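Local coordinates for protein benzoylformate decarboxylase (Mycobacterium smegmatis, PDB 4Q9D) that belongs to the thiamine pyrophosphate-dependent enzyme family and, in this crystal, holds a magnesium ion in its C-terminal cofactor-binding domain, at residues B[430-434]-B[435-439]; B[405-408]-B[409-413]; B[379-382]-B[383-386]. All coordinates share one frame; numbering follows the deposited sequence. Where two conformers were deposited one is given.

Interaction 1. Residues B[430-434]-B[435-439]; sequences ATIGD and GSFQY. With MG (magnesium ion), chain F; FMT (formic acid), chain H.
Gly433, Asp434 and Gly435 are the Gly-Asp-Gly that opens the cofactor-binding motif of thiamine pyrophosphate enzymes. Strand 430-433 ends here, and the chain turns at 101° into a short helical run. Phe437 N closes the turn on Gly433 O at 2.8 Å. A second bond runs from the side chain of Gln438 to Asp434 O: NE2 sits 3.0 Å away, in the carbonyl plane, because the side chain bends back at chi2. Ile432 CG2 packs against Phe437 CB at 4.0 Å and lies at the edge of the Phe437 ring, near its plane.

Asp434 CG stands between its own N and carbonyl carbon (chi1 50°), which brings OD1 to magnesium at 2.3 Å. Asn461 and Glu463 O also bind the metal. Asp434 OD2 is held by Arg460 and by Gly462 N. Gly435 N gives OD1 only a weak bond.

A formic acid molecule, probably from the crystallisation liquor, and water 1 also bind the magnesium. The formic acid O2 lies 2.6 Å from the metal and accepts from Gly435 N. Its O1 takes Ser436 N at 2.9 Å and Ser436 OG at 2.7 Å. The turn thus presents two backbone N-H groups and the Ser436 hydroxyl beside the metal, a setting consistent with anion binding.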
ATOM      1  N   ALA B 430      -3.386  -5.469 -38.146  1.00 22.22           N
ATOM      2  CA  ALA B 430      -3.555  -6.055 -36.836  1.00 24.28           C
ATOM      3  C   ALA B 430      -4.255  -7.379 -37.018  1.00 27.76           C
ATOM      4  O   ALA B 430      -5.364  -7.429 -37.545  1.00 28.23           O
ATOM      5  CB  ALA B 430      -4.397  -5.099 -35.913  1.00 20.01           C
ATOM      6  N   THR B 431      -3.613  -8.457 -36.590  1.00 20.40           N
ATOM      7  CA  THR B 431      -4.256  -9.757 -36.667  1.00 21.89           C
ATOM      8  C   THR B 431      -4.705 -10.147 -35.264  1.00 25.00           C
ATOM      9  O   THR B 431      -3.876 -10.368 -34.371  1.00 24.41           O
ATOM     10  CB  THR B 431      -3.324 -10.831 -37.299  1.00 24.97           C
ATOM     11  OG1 THR B 431      -2.182 -11.015 -36.459  1.00 26.31           O
ATOM     12  CG2 THR B 431      -2.859 -10.372 -38.707  1.00 19.95           C
ATOM     13  N   ILE B 432      -6.017 -10.228 -35.073  1.00 18.21           N
ATOM     14  CA  ILE B 432      -6.605 -10.344 -33.737  1.00 22.53           C
ATOM     15  C   ILE B 432      -7.553 -11.542 -33.666  1.00 24.84           C
ATOM     16  O   ILE B 432      -8.408 -11.708 -34.547  1.00 27.44           O
ATOM     17  CB  ILE B 432      -7.434  -9.053 -33.397  1.00 25.18           C
ATOM     18  CG1 ILE B 432      -6.654  -7.785 -33.751  1.00 23.03           C
ATOM     19  CG2 ILE B 432      -7.799  -8.994 -31.887  1.00 19.50           C
ATOM     20  CD1 ILE B 432      -5.435  -7.546 -32.826  1.00 18.93           C
ATOM     21  N   GLY B 433      -7.433 -12.376 -32.635  1.00 22.20           N
ATOM     22  CA  GLY B 433      -8.401 -13.459 -32.448  1.00 18.65           C
ATOM     23  C   GLY B 433      -9.801 -12.884 -32.161  1.00 23.86           C
ATOM     24  O   GLY B 433      -9.927 -11.733 -31.727  1.00 21.97           O
ATOM     25  N   ASP B 434     -10.862 -13.668 -32.375  1.00 19.77           N
ATOM     26  CA  ASP B 434     -12.218 -13.145 -32.192  1.00 20.75           C
ATOM     27  C   ASP B 434     -12.534 -12.857 -30.725  1.00 21.98           C
ATOM     28  O   ASP B 434     -13.270 -11.924 -30.433  1.00 23.89           O
ATOM     29  CB  ASP B 434     -13.317 -14.031 -32.867  1.00 18.57           C
ATOM     30  CG  ASP B 434     -13.206 -15.523 -32.519  1.00 23.27           C
ATOM     31  OD1 ASP B 434     -12.204 -15.967 -31.947  1.00 32.75           O
ATOM     32  OD2 ASP B 434     -14.130 -16.280 -32.838  1.00 29.10           O
ATOM     33  N   GLY B 435     -12.005 -13.664 -29.808  1.00 24.81           N
ATOM     34  CA  GLY B 435     -12.182 -13.391 -28.384  1.00 24.11           C
ATOM     35  C   GLY B 435     -11.457 -12.106 -27.978  1.00 21.29           C
ATOM     36  O   GLY B 435     -12.029 -11.226 -27.328  1.00 23.03           O
ATOM     37  N   SER B 436     -10.191 -12.009 -28.364  1.00 21.00           N
ATOM     38  CA  SER B 436      -9.381 -10.829 -28.117  1.00 22.16           C
ATOM     39  C   SER B 436     -10.006  -9.576 -28.679  1.00 21.76           C
ATOM     40  O   SER B 436      -9.965  -8.523 -28.043  1.00 25.68           O
ATOM     41  CB  SER B 436      -7.979 -11.001 -28.726  1.00 22.01           C
ATOM     42  OG  SER B 436      -7.297 -12.063 -28.054  1.00 29.92           O
ATOM     43  N   PHE B 437     -10.585  -9.688 -29.872  1.00 22.19           N
ATOM     44  CA  PHE B 437     -11.223  -8.546 -30.520  1.00 17.97           C
ATOM     45  C   PHE B 437     -12.345  -7.925 -29.674  1.00 21.95           C
ATOM     46  O   PHE B 437     -12.557  -6.721 -29.742  1.00 21.45           O
ATOM     47  CB  PHE B 437     -11.789  -8.933 -31.891  1.00 20.54           C
ATOM     48  CG  PHE B 437     -12.039  -7.757 -32.795  1.00 22.05           C
ATOM     49  CD1 PHE B 437     -10.972  -7.001 -33.293  1.00 17.47           C
ATOM     50  CD2 PHE B 437     -13.334  -7.418 -33.174  1.00 22.34           C
ATOM     51  CE1 PHE B 437     -11.203  -5.905 -34.140  1.00 19.58           C
ATOM     52  CE2 PHE B 437     -13.570  -6.323 -34.006  1.00 18.94           C
ATOM     53  CZ  PHE B 437     -12.506  -5.560 -34.477  1.00 20.53           C
ATOM     54  N   GLN B 438     -13.052  -8.730 -28.884  1.00 21.78           N
ATOM     55  CA  GLN B 438     -14.194  -8.217 -28.090  1.00 25.99           C
ATOM     56  C   GLN B 438     -13.836  -7.332 -26.903  1.00 23.30           C
ATOM     57  O   GLN B 438     -14.632  -6.457 -26.534  1.00 27.00           O
ATOM     58  CB  GLN B 438     -15.049  -9.365 -27.545  1.00 24.30           C
ATOM     59  CG  GLN B 438     -15.406 -10.398 -28.583  1.00 20.78           C
ATOM     60  CD  GLN B 438     -16.080  -9.799 -29.791  1.00 23.59           C
ATOM     61  OE1 GLN B 438     -17.063  -9.057 -29.666  1.00 24.88           O
ATOM     62  NE2 GLN B 438     -15.563 -10.123 -30.983  1.00 25.12           N
ATOM     63  N   TYR B 439     -12.683  -7.577 -26.274  1.00 21.98           N
ATOM     64  CA  TYR B 439     -12.317  -6.876 -25.024  1.00 24.11           C
ATOM     65  C   TYR B 439     -12.367  -5.369 -25.143  1.00 24.18           C
ATOM     66  O   TYR B 439     -12.892  -4.692 -24.260  1.00 22.83           O
ATOM     67  CB  TYR B 439     -10.920  -7.280 -24.484  1.00 20.69           C
ATOM     68  CG  TYR B 439     -10.868  -8.665 -23.873  1.00 27.91           C
ATOM     69  CD1 TYR B 439     -10.793  -8.851 -22.498  1.00 24.90           C
ATOM     70  CD2 TYR B 439     -10.843  -9.789 -24.689  1.00 29.13           C
ATOM     71  CE1 TYR B 439     -10.731 -10.153 -21.954  1.00 28.74           C
ATOM     72  CE2 TYR B 439     -10.786 -11.064 -24.168  1.00 30.31           C
ATOM     73  CZ  TYR B 439     -10.746 -11.244 -22.813  1.00 32.57           C
ATOM     74  OH  TYR B 439     -10.681 -12.541 -22.352  1.00 41.25           O
TER
HETATM   75 MG    MG F 601     -10.611 -17.540 -31.389  1.00 32.01          MG
HETATM   76  C   FMT H 603      -8.672 -15.412 -29.424  1.00 31.96           C
HETATM   77  O1  FMT H 603      -8.439 -14.293 -28.980  1.00 36.69           O
HETATM   78  O2  FMT H 603      -9.807 -15.804 -29.660  1.00 34.28           O
HETATM   79  O   HOH W   1      -9.311 -16.760 -33.269  1.00 31.72           O

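Interaction 2. Residues B[405-408]-B[409-413]; sequences IGWG and VPAAV
Ala411 CB lies over one face of the Trp407 indole, above the six-membered ring and only 5° off its normal. This is a CH-pi contact one helical turn apart. At the indole edge NE1 is bonded to Asp58 of helix 50-64, and Ala55 and Gln62 of that helix also touch the Trp407 side chain. The indole reaches Ala411 with CG anti to the Trp407 N (chi1 -176°).

The Pro410 ring meets carbonyl oxygens instead. Its CG is 3.3 Å from Gly406 O and 3.4 Å from Trp407 O. Proline has no N-H to offer Gly406 O, and Ser440 OG bonds that oxygen. Trp407 O accepts from Ala411 N at 2.9 Å, nearly in line with the carbonyl. Gly408 O accepts from Ala412 N at 2.8 Å, with the donor tilted 35° from the carbonyl plane.

These bonds start helix 408-421. The Glu377 carboxylate gathers the N-H groups of the loop, Gly406 and more weakly Trp407, and that of Gly408, the first helical residue. In this buried contact the oxygens of Gly406, Trp407 and Gly408 each have a hydrogen-bond partner, and Trp407 joins the helix start to helix 50-64.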
ATOM      1  N   ILE B 405      -4.932  -9.587 -23.052  1.00 25.97           N
ATOM      2  CA  ILE B 405      -5.542  -9.252 -24.340  1.00 29.62           C
ATOM      3  C   ILE B 405      -6.525  -8.071 -24.235  1.00 28.71           C
ATOM      4  O   ILE B 405      -6.781  -7.553 -23.140  1.00 25.11           O
ATOM      5  CB  ILE B 405      -6.181 -10.495 -25.029  1.00 23.96           C
ATOM      6  CG1 ILE B 405      -7.255 -11.105 -24.135  1.00 26.07           C
ATOM      7  CG2 ILE B 405      -5.106 -11.536 -25.284  1.00 34.10           C
ATOM      8  CD1 ILE B 405      -7.863 -12.406 -24.686  1.00 35.43           C
ATOM      9  N   GLY B 406      -7.046  -7.637 -25.382  1.00 24.13           N
ATOM     10  CA  GLY B 406      -7.701  -6.346 -25.457  1.00 24.00           C
ATOM     11  C   GLY B 406      -6.706  -5.201 -25.571  1.00 27.35           C
ATOM     12  O   GLY B 406      -7.078  -4.029 -25.427  1.00 29.63           O
ATOM     13  N   TRP B 407      -5.437  -5.513 -25.817  1.00 20.72           N
ATOM     14  CA  TRP B 407      -4.438  -4.446 -25.987  1.00 21.53           C
ATOM     15  C   TRP B 407      -4.274  -4.051 -27.464  1.00 20.13           C
ATOM     16  O   TRP B 407      -4.186  -2.869 -27.812  1.00 22.47           O
ATOM     17  CB  TRP B 407      -3.069  -4.867 -25.398  1.00 16.90           C
ATOM     18  CG  TRP B 407      -2.037  -3.777 -25.471  1.00 23.85           C
ATOM     19  CD1 TRP B 407      -1.860  -2.759 -24.565  1.00 16.78           C
ATOM     20  CD2 TRP B 407      -1.051  -3.565 -26.508  1.00 21.51           C
ATOM     21  NE1 TRP B 407      -0.825  -1.943 -24.964  1.00 19.40           N
ATOM     22  CE2 TRP B 407      -0.311  -2.407 -26.152  1.00 19.30           C
ATOM     23  CE3 TRP B 407      -0.712  -4.250 -27.694  1.00 22.22           C
ATOM     24  CZ2 TRP B 407       0.757  -1.912 -26.938  1.00 19.53           C
ATOM     25  CZ3 TRP B 407       0.336  -3.760 -28.484  1.00 17.66           C
ATOM     26  CH2 TRP B 407       1.060  -2.599 -28.103  1.00 22.16           C
ATOM     27  N   GLY B 408      -4.211  -5.048 -28.343  1.00 19.32           N
ATOM     28  CA  GLY B 408      -3.765  -4.789 -29.711  1.00 16.59           C
ATOM     29  C   GLY B 408      -4.683  -3.898 -30.527  1.00 16.62           C
ATOM     30  O   GLY B 408      -4.231  -3.108 -31.366  1.00 22.97           O
ATOM     31  N   VAL B 409      -5.982  -4.009 -30.282  1.00 20.61           N
ATOM     32  CA  VAL B 409      -6.932  -3.206 -31.044  1.00 18.31           C
ATOM     33  C   VAL B 409      -6.762  -1.702 -30.734  1.00 18.62           C
ATOM     34  O   VAL B 409      -6.554  -0.897 -31.625  1.00 21.16           O
ATOM     35  CB  VAL B 409      -8.417  -3.681 -30.822  1.00 20.73           C
ATOM     36  CG1 VAL B 409      -9.410  -2.687 -31.437  1.00 15.74           C
ATOM     37  CG2 VAL B 409      -8.646  -5.070 -31.438  1.00 23.35           C
ATOM     38  N   PRO B 410      -6.861  -1.306 -29.451  1.00 21.93           N
ATOM     39  CA  PRO B 410      -6.619   0.130 -29.175  1.00 19.02           C
ATOM     40  C   PRO B 410      -5.173   0.563 -29.424  1.00 15.81           C
ATOM     41  O   PRO B 410      -4.952   1.699 -29.859  1.00 20.83           O
ATOM     42  CB  PRO B 410      -7.019   0.302 -27.688  1.00 18.61           C
ATOM     43  CG  PRO B 410      -6.981  -1.134 -27.096  1.00 18.66           C
ATOM     44  CD  PRO B 410      -7.420  -2.023 -28.298  1.00 16.23           C
ATOM     45  N   ALA B 411      -4.193  -0.301 -29.140  1.00 20.38           N
ATOM     46  CA  ALA B 411      -2.799   0.039 -29.450  1.00 16.31           C
ATOM     47  C   ALA B 411      -2.601   0.311 -30.946  1.00 19.39           C
ATOM     48  O   ALA B 411      -1.851   1.216 -31.328  1.00 20.61           O
ATOM     49  CB  ALA B 411      -1.845  -1.079 -28.981  1.00 19.41           C
ATOM     50  N   ALA B 412      -3.258  -0.478 -31.794  1.00 19.04           N
ATOM     51  CA  ALA B 412      -3.188  -0.226 -33.239  1.00 19.81           C
ATOM     52  C   ALA B 412      -3.681   1.190 -33.601  1.00 22.13           C
ATOM     53  O   ALA B 412      -3.113   1.849 -34.469  1.00 23.77           O
ATOM     54  CB  ALA B 412      -3.991  -1.278 -34.013  1.00 17.47           C
ATOM     55  N   VAL B 413      -4.767   1.625 -32.965  1.00 22.64           N
ATOM     56  CA  VAL B 413      -5.322   2.952 -33.189  1.00 17.60           C
ATOM     57  C   VAL B 413      -4.292   3.991 -32.723  1.00 19.38           C
ATOM     58  O   VAL B 413      -4.008   4.964 -33.424  1.00 24.39           O
ATOM     59  CB  VAL B 413      -6.649   3.152 -32.405  1.00 21.19           C
ATOM     60  CG1 VAL B 413      -7.213   4.580 -32.633  1.00 16.59           C
ATOM     61  CG2 VAL B 413      -7.683   2.122 -32.822  1.00 19.52           C
TER

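Interaction 3. Residues B[379-382]-B[383-386]; sequences TSTM and LDLF
Thr381 and Asp384 meet at the start of helix 382-388, their side chains crossing at about a right angle. Asp384 OD2 comes within 3.5 Å of Thr381 CB, a van der Waals approach and not a polar one; its polar partners are others. It accepts from water 3 at 3.0 Å and is bonded to Ser357 OG. Asp384 CG lies beside the backbone N (chi1 -54°), which turns the carboxylate back toward the beginning of the helix.

Water 3 also donates to Ser380 O. Water 2 donates to the same oxygen and accepts from Leu383 N at 2.9 Å. Ser380 O is thus gripped by two waters. Through them it is linked to one backbone N-H of the first turn and to one carboxylate.

Thr381 is the N-cap residue, but its hydroxyl makes no capping bond. OG1 is instead bonded to Ser378 OG and Tyr361 OH. Water 2, not the Thr381 hydroxyl, accepts from Leu383 N. The helix follows strand 373-377, a member of the parallel sheet of the C-terminal domain. Leu385 packs back on Val374 and Met376 of that strand and on Tyr361 of helix 357-367.

Regular helix bonds begin with Leu385 N to Thr381 O, at 3.2 Å and with an N-H...O angle of 157°. Phe386 N then reaches Met382 O at 3.0 Å, with a straighter N-H...O angle of 168°. The negative charge of Asp384 lies in the first turn of the helix, where the helix dipole would probably favour it.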
ATOM      1  N   THR B 379      -3.115 -15.633 -29.996  1.00 33.76           N
ATOM      2  CA  THR B 379      -2.129 -16.539 -29.405  1.00 47.02           C
ATOM      3  C   THR B 379      -2.123 -17.916 -30.068  1.00 37.59           C
ATOM      4  O   THR B 379      -1.066 -18.539 -30.200  1.00 42.14           O
ATOM      5  CB  THR B 379      -2.364 -16.709 -27.906  1.00 49.48           C
ATOM      6  OG1 THR B 379      -3.748 -16.986 -27.696  1.00 57.17           O
ATOM      7  CG2 THR B 379      -1.991 -15.421 -27.158  1.00 48.89           C
ATOM      8  N   SER B 380      -3.294 -18.372 -30.513  1.00 31.12           N
ATOM      9  CA  SER B 380      -3.381 -19.645 -31.217  1.00 37.79           C
ATOM     10  C   SER B 380      -2.689 -19.570 -32.588  1.00 37.20           C
ATOM     11  O   SER B 380      -2.497 -20.593 -33.223  1.00 42.13           O
ATOM     12  CB  SER B 380      -4.840 -20.137 -31.357  1.00 33.14           C
ATOM     13  OG  SER B 380      -5.627 -19.255 -32.144  1.00 41.93           O
ATOM     14  N   THR B 381      -2.302 -18.376 -33.046  1.00 31.48           N
ATOM     15  CA  THR B 381      -1.670 -18.290 -34.370  1.00 26.41           C
ATOM     16  C   THR B 381      -0.249 -17.708 -34.406  1.00 28.00           C
ATOM     17  O   THR B 381       0.215 -17.240 -35.450  1.00 26.28           O
ATOM     18  CB  THR B 381      -2.586 -17.607 -35.415  1.00 29.37           C
ATOM     19  OG1 THR B 381      -2.705 -16.217 -35.121  1.00 34.46           O
ATOM     20  CG2 THR B 381      -3.980 -18.244 -35.405  1.00 31.17           C
ATOM     21  N   MET B 382       0.462 -17.760 -33.284  0.50 28.07           N
ATOM     22  CA  MET B 382       1.840 -17.263 -33.276  0.50 30.18           C
ATOM     23  C   MET B 382       2.738 -17.985 -34.298  0.50 32.46           C
ATOM     24  O   MET B 382       3.588 -17.361 -34.944  0.50 28.08           O
ATOM     25  CB  MET B 382       2.440 -17.356 -31.869  0.50 30.65           C
ATOM     26  CG  MET B 382       1.969 -16.229 -30.926  0.50 46.13           C
ATOM     27  SD  MET B 382       2.533 -14.560 -31.350  0.50 79.04           S
ATOM     28  CE  MET B 382       4.314 -14.612 -31.048  0.50 61.61           C
ATOM     29  N   LEU B 383       2.541 -19.293 -34.456  1.00 29.06           N
ATOM     30  CA  LEU B 383       3.364 -20.055 -35.412  1.00 33.61           C
ATOM     31  C   LEU B 383       3.168 -19.522 -36.821  1.00 29.36           C
ATOM     32  O   LEU B 383       4.138 -19.361 -37.560  1.00 26.47           O
ATOM     33  CB  LEU B 383       3.039 -21.559 -35.373  1.00 35.73           C
ATOM     34  CG  LEU B 383       3.727 -22.431 -36.445  1.00 53.96           C
ATOM     35  CD1 LEU B 383       5.255 -22.276 -36.439  1.00 41.18           C
ATOM     36  CD2 LEU B 383       3.318 -23.914 -36.327  1.00 43.69           C
ATOM     37  N   ASP B 384       1.921 -19.189 -37.168  1.00 22.81           N
ATOM     38  CA  ASP B 384       1.598 -18.660 -38.499  1.00 25.13           C
ATOM     39  C   ASP B 384       2.224 -17.303 -38.767  1.00 28.50           C
ATOM     40  O   ASP B 384       2.660 -17.013 -39.876  1.00 27.04           O
ATOM     41  CB  ASP B 384       0.075 -18.617 -38.692  1.00 27.50           C
ATOM     42  CG  ASP B 384      -0.564 -19.975 -38.424  1.00 35.30           C
ATOM     43  OD1 ASP B 384      -0.113 -20.975 -39.033  1.00 39.91           O
ATOM     44  OD2 ASP B 384      -1.464 -20.069 -37.574  1.00 37.64           O
ATOM     45  N   LEU B 385       2.247 -16.457 -37.748  1.00 26.85           N
ATOM     46  CA  LEU B 385       2.869 -15.148 -37.878  1.00 27.08           C
ATOM     47  C   LEU B 385       4.360 -15.354 -38.109  1.00 22.26           C
ATOM     48  O   LEU B 385       4.954 -14.733 -38.983  1.00 26.98           O
ATOM     49  CB  LEU B 385       2.640 -14.335 -36.590  1.00 27.21           C
ATOM     50  CG  LEU B 385       3.617 -13.189 -36.312  1.00 33.67           C
ATOM     51  CD1 LEU B 385       3.149 -11.960 -37.031  1.00 24.19           C
ATOM     52  CD2 LEU B 385       3.749 -12.947 -34.795  1.00 38.50           C
ATOM     53  N   PHE B 386       4.962 -16.224 -37.296  1.00 28.21           N
ATOM     54  CA  PHE B 386       6.382 -16.509 -37.425  1.00 30.95           C
ATOM     55  C   PHE B 386       6.718 -17.046 -38.837  1.00 32.50           C
ATOM     56  O   PHE B 386       7.689 -16.615 -39.482  1.00 30.36           O
ATOM     57  CB  PHE B 386       6.805 -17.503 -36.326  1.00 30.50           C
ATOM     58  CG  PHE B 386       8.200 -18.053 -36.504  1.00 38.40           C
ATOM     59  CD1 PHE B 386       9.317 -17.272 -36.212  1.00 37.35           C
ATOM     60  CD2 PHE B 386       8.396 -19.352 -36.971  1.00 40.17           C
ATOM     61  CE1 PHE B 386      10.601 -17.774 -36.382  1.00 39.42           C
ATOM     62  CE2 PHE B 386       9.682 -19.862 -37.143  1.00 42.02           C
ATOM     63  CZ  PHE B 386      10.788 -19.064 -36.845  1.00 39.44           C
TER
HETATM   64  O   HOH W   2       0.536 -21.064 -33.307  1.00 39.81           O
HETATM   65  O   HOH W   3      -1.227 -22.196 -35.453  1.00 46.74           O

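The three contacts lie in series along the chain; none nests in or crosses another. Interaction 3 comes first and turns the chain from strand 373-377 into helix 382-388. Interaction 2 follows and closes the loop after strand 397-399 into helix 408-421. Interaction 1 ends strand 428-433, the sheet neighbour of 373-377. Interactions 1 and 2 touch: Tyr439 CE2 is 3.3 Å from Ile405 CD1, and Phe437 packs on Val409. Interaction 3 stands apart, its centre about 14 Å from that of interaction 1. Tyr361 OH also reaches Thr431 of interaction 1. Glu377 likewise extends from interaction 2 to interaction 1, where it touches Ile432 and Ser436.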